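Local coordinates for protein fibrillarin-like rRNA/tRNA 2'-O-methyltransferase (Aeropyrum pernix, PDB 4DF3) that probably methylates ribose 2'-hydroxyls of rRNA and tRNA at guide-RNA-specified sites, using the S-adenosylmethionine to which it binds, at residues Thr30-Pro35 against Met95-Gly100; Met180-Arg185 against Glu195-Glu200. The protein carries 2 engineered substitutions. All coordinates share one frame; numbering follows the deposited sequence.

Interaction 1 (Thr30-Pro35 against Met95-Gly100); sequences TKNLVP and MSDIIG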
loop_
_atom_site.group_PDB
_atom_site.type_symbol
_atom_site.label_atom_id
_atom_site.label_comp_id
_atom_site.label_asym_id
_atom_site.label_seq_id
_atom_site.Cartn_x
_atom_site.Cartn_y
_atom_site.Cartn_z
ATOM N N THR A 30 -9.031 -7.672 5.140
ATOM C CA THR A 30 -9.475 -6.445 5.754
ATOM C C THR A 30 -11.050 -6.475 5.844
ATOM O O THR A 30 -11.693 -7.233 5.181
ATOM C CB THR A 30 -9.024 -5.238 4.979
ATOM O OG1 THR A 30 -9.352 -5.401 3.581
ATOM C CG2 THR A 30 -7.583 -5.029 5.203
ATOM N N LYS A 31 -11.622 -5.641 6.708
ATOM C CA LYS A 31 -13.068 -5.579 6.812
ATOM C C LYS A 31 -13.588 -4.699 5.697
ATOM O O LYS A 31 -13.149 -3.539 5.537
ATOM C CB LYS A 31 -13.472 -4.978 8.160
ATOM C CG LYS A 31 -14.977 -5.079 8.420
ATOM C CD LYS A 31 -15.304 -4.514 9.834
ATOM C CE LYS A 31 -14.922 -5.588 10.878
ATOM N NZ LYS A 31 -15.292 -5.180 12.294
ATOM N N ASN A 32 -14.558 -5.239 4.965
ATOM C CA ASN A 32 -15.017 -4.567 3.767
ATOM C C ASN A 32 -15.704 -3.226 4.092
ATOM O O ASN A 32 -16.760 -3.197 4.750
ATOM C CB ASN A 32 -15.912 -5.515 2.945
ATOM C CG ASN A 32 -16.070 -5.048 1.477
ATOM O OD1 ASN A 32 -15.680 -3.923 1.139
ATOM N ND2 ASN A 32 -16.594 -5.929 0.595
ATOM N N LEU A 33 -15.121 -2.110 3.637
ATOM C CA LEU A 33 -15.827 -0.799 3.811
ATOM C C LEU A 33 -17.118 -0.731 3.001
ATOM O O LEU A 33 -17.985 0.109 3.308
ATOM C CB LEU A 33 -14.965 0.363 3.349
ATOM C CG LEU A 33 -15.379 1.776 3.743
ATOM C CD1 LEU A 33 -15.418 1.955 5.272
ATOM C CD2 LEU A 33 -14.345 2.751 3.120
ATOM N N VAL A 34 -17.201 -1.514 1.920
ATOM C CA VAL A 34 -18.402 -1.491 1.058
ATOM C C VAL A 34 -18.935 -2.913 0.898
ATOM O O VAL A 34 -18.652 -3.552 -0.141
ATOM C CB VAL A 34 -18.106 -0.941 -0.318
ATOM C CG1 VAL A 34 -19.486 -0.774 -1.087
ATOM C CG2 VAL A 34 -17.476 0.405 -0.196
ATOM N N PRO A 35 -19.598 -3.418 1.964
ATOM C CA PRO A 35 -20.006 -4.808 2.055
ATOM C C PRO A 35 -20.833 -5.106 0.834
ATOM O O PRO A 35 -21.621 -4.245 0.446
ATOM C CB PRO A 35 -20.848 -4.854 3.332
ATOM C CG PRO A 35 -20.576 -3.671 4.067
ATOM C CD PRO A 35 -19.957 -2.666 3.184
ATOM N N MET A 95 -6.141 -0.355 1.785
ATOM C CA MET A 95 -5.834 0.842 2.614
ATOM C C MET A 95 -7.168 1.534 2.952
ATOM O O MET A 95 -7.400 1.926 4.106
ATOM C CB MET A 95 -4.932 1.818 1.894
ATOM C CG MET A 95 -3.574 1.290 1.749
ATOM S SD MET A 95 -2.703 2.475 0.709
ATOM C CE MET A 95 -0.987 1.975 0.733
ATOM N N SER A 96 -8.057 1.632 1.959
ATOM C CA SER A 96 -9.379 2.283 2.133
ATOM C C SER A 96 -10.181 1.551 3.227
ATOM O O SER A 96 -10.742 2.227 4.116
ATOM C CB SER A 96 -10.148 2.331 0.774
ATOM O OG SER A 96 -11.538 2.493 0.963
ATOM N N ASP A 97 -10.172 0.189 3.210
ATOM C CA ASP A 97 -10.800 -0.536 4.318
ATOM C C ASP A 97 -10.261 -0.126 5.716
ATOM O O ASP A 97 -11.035 0.046 6.641
ATOM C CB ASP A 97 -10.658 -2.054 4.150
ATOM C CG ASP A 97 -11.501 -2.607 3.011
ATOM O OD1 ASP A 97 -12.508 -1.960 2.576
ATOM O OD2 ASP A 97 -11.189 -3.747 2.552
ATOM N N ILE A 98 -8.930 -0.087 5.853
ATOM C CA ILE A 98 -8.274 0.149 7.163
ATOM C C ILE A 98 -8.499 1.544 7.651
ATOM O O ILE A 98 -8.868 1.758 8.819
ATOM C CB ILE A 98 -6.754 -0.163 7.043
ATOM C CG1 ILE A 98 -6.630 -1.684 6.784
ATOM C CG2 ILE A 98 -5.968 0.165 8.316
ATOM C CD1 ILE A 98 -5.218 -2.041 6.244
ATOM N N ILE A 99 -8.313 2.501 6.746
ATOM C CA ILE A 99 -8.408 3.919 7.154
ATOM C C ILE A 99 -9.805 4.351 7.475
ATOM O O ILE A 99 -9.992 5.293 8.268
ATOM C CB ILE A 99 -7.776 4.922 6.124
ATOM C CG1 ILE A 99 -8.579 5.024 4.848
ATOM C CG2 ILE A 99 -6.297 4.540 5.888
ATOM C CD1 ILE A 99 -7.833 5.840 3.705
ATOM N N GLY A 100 -10.796 3.664 6.874
ATOM C CA GLY A 100 -12.223 3.914 7.189
ATOM C C GLY A 100 -12.729 5.220 6.594
ATOM O O GLY A 100 -12.025 5.889 5.853
HETATM O O HOH W 1 -13.566 -1.273 6.612
#

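Interaction 2 (Met180-Arg185 against Glu195-Glu200); sequences MAIKAR and EVYKRE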
loop_
_atom_site.group_PDB
_atom_site.type_symbol
_atom_site.label_atom_id
_atom_site.label_comp_id
_atom_site.label_asym_id
_atom_site.label_seq_id
_atom_site.Cartn_x
_atom_site.Cartn_y
_atom_site.Cartn_z
ATOM N N MET A 180 7.886 2.426 0.214
ATOM C CA MET A 180 8.310 2.454 -1.237
ATOM C C MET A 180 8.630 1.007 -1.734
ATOM O O MET A 180 9.450 0.303 -1.143
ATOM C CB MET A 180 9.511 3.394 -1.523
ATOM C CG MET A 180 9.715 3.547 -3.050
ATOM S SD MET A 180 11.118 4.666 -3.356
ATOM C CE MET A 180 12.555 3.644 -3.266
ATOM N N ALA A 181 7.886 0.541 -2.723
ATOM C CA ALA A 181 8.250 -0.705 -3.410
ATOM C C ALA A 181 9.408 -0.418 -4.368
ATOM O O ALA A 181 9.295 0.410 -5.277
ATOM C CB ALA A 181 7.048 -1.217 -4.208
ATOM N N ILE A 182 10.501 -1.149 -4.201
ATOM C CA ILE A 182 11.709 -0.964 -4.990
ATOM C C ILE A 182 12.062 -2.290 -5.715
ATOM O O ILE A 182 11.944 -3.366 -5.107
ATOM C CB ILE A 182 12.902 -0.519 -4.048
ATOM C CG1 ILE A 182 14.136 -0.167 -4.887
ATOM C CG2 ILE A 182 13.232 -1.511 -2.974
ATOM C CD1 ILE A 182 15.269 0.488 -3.995
ATOM N N LYS A 183 12.515 -2.186 -6.975
ATOM C CA LYS A 183 13.055 -3.353 -7.672
ATOM C C LYS A 183 14.270 -3.790 -6.920
ATOM O O LYS A 183 15.169 -2.989 -6.667
ATOM C CB LYS A 183 13.414 -2.945 -9.109
ATOM C CG LYS A 183 13.294 -4.064 -10.087
ATOM C CD LYS A 183 11.828 -4.174 -10.578
ATOM C CE LYS A 183 11.557 -5.284 -11.630
ATOM N NZ LYS A 183 12.636 -5.576 -12.627
ATOM N N ALA A 184 14.304 -5.058 -6.510
ATOM C CA ALA A 184 15.361 -5.570 -5.719
ATOM C C ALA A 184 15.382 -7.099 -5.809
ATOM O O ALA A 184 14.336 -7.752 -5.899
ATOM C CB ALA A 184 15.184 -5.182 -4.181
ATOM N N ARG A 185 16.595 -7.648 -5.810
ATOM C CA ARG A 185 16.771 -9.113 -5.727
ATOM C C ARG A 185 16.914 -9.515 -4.281
ATOM O O ARG A 185 17.235 -8.697 -3.440
ATOM C CB ARG A 185 18.016 -9.525 -6.490
ATOM C CG ARG A 185 17.870 -9.343 -8.005
ATOM C CD ARG A 185 19.267 -9.267 -8.727
ATOM N NE ARG A 185 20.133 -8.238 -8.123
ATOM C CZ ARG A 185 21.412 -8.036 -8.441
ATOM N NH1 ARG A 185 21.988 -8.775 -9.387
ATOM N NH2 ARG A 185 22.116 -7.095 -7.816
ATOM N N GLU A 195 24.405 -1.387 -7.064
ATOM C CA GLU A 195 24.622 0.021 -7.297
ATOM C C GLU A 195 23.311 0.813 -7.368
ATOM O O GLU A 195 23.174 1.810 -6.699
ATOM C CB GLU A 195 25.389 0.184 -8.599
ATOM C CG GLU A 195 25.681 1.591 -9.007
ATOM C CD GLU A 195 26.246 1.653 -10.438
ATOM O OE1 GLU A 195 26.163 2.721 -11.063
ATOM O OE2 GLU A 195 26.766 0.616 -10.930
ATOM N N VAL A 196 22.381 0.374 -8.190
ATOM C CA VAL A 196 21.154 1.129 -8.412
ATOM C C VAL A 196 20.310 1.212 -7.104
ATOM O O VAL A 196 19.857 2.308 -6.655
ATOM C CB VAL A 196 20.378 0.522 -9.605
ATOM C CG1 VAL A 196 19.044 1.278 -9.792
ATOM C CG2 VAL A 196 21.252 0.610 -10.898
ATOM N N TYR A 197 20.205 0.068 -6.432
ATOM C CA TYR A 197 19.515 0.003 -5.122
ATOM C C TYR A 197 20.147 0.926 -4.082
ATOM O O TYR A 197 19.472 1.777 -3.505
ATOM C CB TYR A 197 19.540 -1.462 -4.674
ATOM C CG TYR A 197 18.837 -1.793 -3.401
ATOM C CD1 TYR A 197 17.556 -2.387 -3.413
ATOM C CD2 TYR A 197 19.438 -1.562 -2.204
ATOM C CE1 TYR A 197 16.913 -2.706 -2.209
ATOM C CE2 TYR A 197 18.811 -1.910 -0.978
ATOM C CZ TYR A 197 17.560 -2.499 -0.998
ATOM O OH TYR A 197 16.927 -2.823 0.206
ATOM N N LYS A 198 21.453 0.778 -3.834
ATOM C CA LYS A 198 22.147 1.680 -2.910
ATOM C C LYS A 198 21.873 3.187 -3.122
ATOM O O LYS A 198 21.737 3.972 -2.152
ATOM C CB LYS A 198 23.670 1.436 -2.989
ATOM C CG LYS A 198 24.285 1.289 -1.628
ATOM C CD LYS A 198 25.791 1.225 -1.698
ATOM C CE LYS A 198 26.255 0.191 -2.721
ATOM N NZ LYS A 198 27.681 -0.214 -2.468
ATOM N N ARG A 199 21.800 3.583 -4.382
ATOM C CA ARG A 199 21.607 4.964 -4.762
ATOM C C ARG A 199 20.179 5.417 -4.454
ATOM O O ARG A 199 19.982 6.528 -3.965
ATOM C CB ARG A 199 21.929 5.112 -6.235
ATOM C CG ARG A 199 21.879 6.522 -6.806
ATOM C CD ARG A 199 23.192 6.849 -7.540
ATOM N NE ARG A 199 23.500 5.815 -8.531
ATOM C CZ ARG A 199 24.717 5.337 -8.796
ATOM N NH1 ARG A 199 25.786 5.753 -8.137
ATOM N NH2 ARG A 199 24.854 4.404 -9.725
ATOM N N GLU A 200 19.182 4.559 -4.718
ATOM C CA GLU A 200 17.790 4.858 -4.256
ATOM C C GLU A 200 17.788 5.109 -2.783
ATOM O O GLU A 200 17.184 6.046 -2.315
ATOM C CB GLU A 200 16.808 3.722 -4.598
ATOM C CG GLU A 200 16.602 3.619 -6.055
ATOM C CD GLU A 200 15.885 4.879 -6.650
ATOM O OE1 GLU A 200 14.667 4.976 -6.494
ATOM O OE2 GLU A 200 16.553 5.735 -7.257
#

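Interaction 1 (Thr30-Pro35 against Met95-Gly100)
The carboxylate of Asp97 is approached on one face by the end of strand 26-31 and the turn that follows it, and at its rim by Thr30. Lys31 O stands almost directly over that face, 3.2 Å from Asp97 CG, and Leu33 N comes in on the same side, meeting Asp97 OD1 from above the plane rather than within it. Thr30 OG1 lies close to the plane and donates to the anti lone pair of Asp97 OD2 over 2.7 Å. The contact joins the antiparallel N-terminal sheet of this fibrillarin to helix 90-99 of its Rossmann-like methyltransferase fold, near the helix C-terminus. With CG anti to its own carbonyl carbon (chi1 -70°), Asp97 swings its carboxylate across the turn, at about a right angle to the Thr30 side chain. The bond from Leu33 N to Asp97 OD1 is 2.8 Å long and nearly straight at 169°. Salt bridges to Arg125 at OD1 and Arg53 at OD2 give each oxygen of this buried acid a further partner, and would probably stabilise its charge against the carbonyl oxygen overhead. Lys31 O is in turn tied through a water to Asp97 O, the water donating to both. Asn32, facing the other way, closes an Asx turn: its OD1 accepts from Val34 N at 3.0 Å, while its ND2 reaches Glu51 and Gln37. Apolar atoms extend the contact along the helix. Thr30 CG2 packs against Ile98 CG1 at 3.8 Å, and Leu33 lays CD1 beside the backbone of Gly100, 4.2 Å from its CA. The other methyl of the leucine, CD2, rests 3.5 Å from Ser96 OG, a hydroxyl hydrogen-bonded to Asn127 and Arg125.

Interaction 2 (Met180-Arg185 against Glu195-Glu200)
Ile182 holds CG1 anti to its backbone N (chi1 -174°) and keeps the chain extended to CD1, while Tyr197 sends its ring out from the helix with CG likewise anti to N (chi1 -177°); the two side chains meet at about a right angle. Ile182 CD1 reaches Tyr197 CD1 at 3.7 Å. One turn further along the helix, the same methyl touches Glu200 CB at 3.6 Å, where the isoleucine and the glutamate slide past each other in opposite directions. Ala184 adds to the seat of the ring, its CB lying 3.6 Å from Tyr197 CE1. Both methyls approach the ring obliquely, whereas Lys183 O sits at the ring edge, near its plane, 4.1 Å from Tyr197 CD1. Replacing Tyr197 by an alanine would probably open a gap over Ile182 and Ala184 and leave their methyls without an aromatic partner. Glu200 OE1 accepts from the backbone N of Ala161, at the start of helix 160-171; Met180 CE comes within 4.1 Å of that Glu200 oxygen. No hydrogen bond links the two segments, so the join is one of apolar packing. Asp188 and Val189 of helix 186-190 also touch the tyrosine. Strand 180-183 and helix 195-200 run nearly antiparallel, at 158° with their axes 9.6 Å apart, as fits a helix laid on its sheet in a beta-alpha-beta crossover: here helix 195-206 leads from strand 176-183 to strand 211-216, with strand 224-229 between them, in the Rossmann-like methyltransferase fold.

Overall arrangement
Interaction 1 closes before interaction 2 opens along the chain, and their centres lie 30 Å apart on opposite sides of the chain's centre; nearest atoms are about 9 Å apart, without touching. Interaction 1 joins the N-terminal antiparallel sheet to helix 90-99, whereas interaction 2 lies within the mixed seven-stranded sheet and its covering helices. They are linked through the methyltransferase fold, since helix 90-99 and strand 176-183 both belong to it. Neither contact touches the bound S-adenosylmethionine: the side chains of Ser96 and Lys183 are about 12 Å and 9 Å from it. Interaction 1 is a largely polar join between the N-terminal sheet and the methyltransferase fold, and interaction 2 an apolar one inside that fold.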